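Local atomic coordinates of L-rhamnose mutarotase (Formosa agariphila, PDB entry 6HHN), a protein that catalyses the interconversion of the alpha and beta anomers of L-rhamnose, a step in the breakdown of the algal polysaccharide ulvan. Residues K18-K23 and T60-A65. Numbering follows the deposited sequence. Where two conformers were deposited one is given.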
loop_
_atom_site.group_PDB
_atom_site.type_symbol
_atom_site.label_atom_id
_atom_site.label_comp_id
_atom_site.label_asym_id
_atom_site.label_seq_id
_atom_site.Cartn_x
_atom_site.Cartn_y
_atom_site.Cartn_z
ATOM N N LYS A 18 5.242 0.354 5.908
ATOM C CA LYS A 18 4.471 1.326 6.666
ATOM C C LYS A 18 5.428 2.244 7.408
ATOM O O LYS A 18 6.375 1.775 8.048
ATOM C CB LYS A 18 3.581 0.559 7.657
ATOM C CG LYS A 18 2.882 1.387 8.694
ATOM C CD LYS A 18 2.070 0.518 9.682
ATOM C CE LYS A 18 1.709 1.333 10.897
ATOM N NZ LYS A 18 0.931 0.575 11.889
ATOM N N MET A 19 5.168 3.547 7.325
ATOM C CA MET A 19 5.916 4.567 8.049
ATOM C C MET A 19 4.940 5.420 8.839
ATOM O O MET A 19 3.721 5.282 8.702
ATOM C CB MET A 19 6.741 5.430 7.094
ATOM C CG MET A 19 7.842 4.643 6.394
ATOM S SD MET A 19 8.746 5.577 5.165
ATOM C CE MET A 19 7.501 5.707 3.886
ATOM N N LYS A 20 5.476 6.314 9.667
ATOM C CA LYS A 20 4.672 7.110 10.585
ATOM C C LYS A 20 5.060 8.574 10.430
ATOM O O LYS A 20 6.236 8.922 10.541
ATOM C CB LYS A 20 4.852 6.670 12.046
ATOM C CG LYS A 20 4.390 5.242 12.421
ATOM C CD LYS A 20 2.888 5.039 12.248
ATOM C CE LYS A 20 2.069 5.956 13.141
ATOM N NZ LYS A 20 0.607 5.620 13.079
ATOM N N LEU A 21 4.082 9.416 10.157
ATOM C CA LEU A 21 4.243 10.865 10.128
ATOM C C LEU A 21 3.871 11.449 11.483
ATOM O O LEU A 21 3.014 10.916 12.205
ATOM C CB LEU A 21 3.315 11.413 9.033
ATOM C CG LEU A 21 3.404 12.854 8.548
ATOM C CD1 LEU A 21 4.746 13.125 7.903
ATOM C CD2 LEU A 21 2.278 13.140 7.572
ATOM N N ASN A 22 4.505 12.547 11.842
ATOM C CA ASN A 22 4.118 13.236 13.060
ATOM C C ASN A 22 2.774 13.931 12.852
ATOM O O ASN A 22 2.436 14.353 11.747
ATOM C CB ASN A 22 5.177 14.259 13.457
ATOM C CG ASN A 22 6.483 13.619 13.898
ATOM O OD1 ASN A 22 6.552 12.425 14.180
ATOM N ND2 ASN A 22 7.522 14.428 13.989
ATOM N N LYS A 23 2.007 14.053 13.933
ATOM C CA LYS A 23 0.665 14.608 13.833
ATOM C C LYS A 23 0.694 15.983 13.181
ATOM O O LYS A 23 1.520 16.828 13.528
ATOM C CB LYS A 23 0.057 14.730 15.237
ATOM C CG LYS A 23 0.032 13.431 16.023
ATOM C CD LYS A 23 -0.953 13.495 17.189
ATOM C CE LYS A 23 -1.642 12.150 17.399
ATOM N NZ LYS A 23 -2.639 12.190 18.511
ATOM N N THR A 60 -4.659 8.520 11.119
ATOM C CA THR A 60 -3.794 7.714 11.972
ATOM C C THR A 60 -2.322 8.055 11.808
ATOM O O THR A 60 -1.453 7.346 12.354
ATOM C CB THR A 60 -4.002 6.234 11.710
ATOM O OG1 THR A 60 -3.550 5.956 10.389
ATOM C CG2 THR A 60 -5.470 5.875 11.833
ATOM N N ASN A 61 -2.014 9.112 11.078
ATOM C CA ASN A 61 -0.625 9.500 10.851
ATOM C C ASN A 61 0.180 8.356 10.257
ATOM O O ASN A 61 1.374 8.191 10.580
ATOM C CB ASN A 61 0.028 9.987 12.150
ATOM C CG ASN A 61 -0.849 10.944 12.907
ATOM O OD1 ASN A 61 -1.181 12.013 12.399
ATOM N ND2 ASN A 61 -1.240 10.567 14.132
ATOM N N THR A 62 -0.438 7.588 9.350
ATOM C CA THR A 62 0.240 6.422 8.797
ATOM C C THR A 62 0.484 6.584 7.303
ATOM O O THR A 62 -0.407 7.018 6.559
ATOM C CB THR A 62 -0.564 5.145 9.074
ATOM O OG1 THR A 62 -0.624 4.928 10.492
ATOM C CG2 THR A 62 0.069 3.947 8.398
ATOM N N LEU A 63 1.684 6.210 6.869
ATOM C CA LEU A 63 2.053 6.204 5.457
ATOM C C LEU A 63 2.210 4.765 4.993
ATOM O O LEU A 63 2.846 3.957 5.674
ATOM C CB LEU A 63 3.377 6.949 5.255
ATOM C CG LEU A 63 3.375 8.414 5.682
ATOM C CD1 LEU A 63 4.800 8.962 5.827
ATOM C CD2 LEU A 63 2.570 9.258 4.683
ATOM N N PHE A 64 1.619 4.450 3.853
ATOM C CA PHE A 64 1.752 3.143 3.226
ATOM C C PHE A 64 2.476 3.340 1.904
ATOM O O PHE A 64 1.985 4.052 1.021
ATOM C CB PHE A 64 0.372 2.523 3.025
ATOM C CG PHE A 64 -0.338 2.170 4.318
ATOM C CD1 PHE A 64 -0.134 0.936 4.919
ATOM C CD2 PHE A 64 -1.228 3.056 4.922
ATOM C CE1 PHE A 64 -0.793 0.587 6.087
ATOM C CE2 PHE A 64 -1.903 2.707 6.103
ATOM C CZ PHE A 64 -1.673 1.477 6.685
ATOM N N ALA A 65 3.641 2.718 1.772
ATOM C CA ALA A 65 4.485 2.830 0.592
ATOM C C ALA A 65 4.434 1.537 -0.206
ATOM O O ALA A 65 4.449 0.435 0.362
ATOM C CB ALA A 65 5.934 3.097 1.011
#
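Met19 and Leu63 form the hydrogen-bonded pair of two antiparallel strands, Met19 N giving to Leu63 O at 2.9 Å and Leu63 N returning a nearly straight bond to Met19 O. One step further along, Leu21 N adds a bond to Asn61 O at 3.0 Å. The face bearing Met19, Leu21, Leu63 and Ala65 is the tight one: CB of Met19 lies 4.1 Å from CB of Leu63, and a bend at chi3 (-72°) brings the Met19 CE to 4.2 Å from CB of Ala65. The flexible thioether can reach along the sheet, and the small alanine takes its methyl end in close packing.

The face of Lys18, Lys20 and Thr62 is polar and looser, with both lysines partly exposed. Lys20 doubles back at chi2 and chi3 and sets its ammonium group across the strand gap, where NZ meets Thr60 O at 2.8 Å, almost in line with the C=O bond, and Thr62 OG1 at 2.9 Å. A long, flexible cationic chain suits this place, because its ammonium group can give to both acceptors at once; an alanine at Lys20 would probably leave this carbonyl and hydroxyl without their ammonium partner and loosen the turn before strand 62-69. Lys18, extended, lays its CG 3.8 Å from Thr62 CG2, so that threonine serves lysine methylenes with its methyl and an ammonium with its hydroxyl. At the solvent end, poorly ordered Lys23 merely brushes the amide of Asn61, whose positive phi (55°) suits an asparagine in the G1 bulge it forms with Thr62 opposite Asp57.

Strands 13-20 and 62-69 are neighbours in the antiparallel sheet of this dimeric alpha-beta barrel fold, flanked by strands 106-114 and 52-57 respectively. Tyr29 of helix 26-34, probably a substrate-binding residue, rests on Leu21 and Leu63, whereas on the opposite face Phe64 meets Phe64 of the second subunit.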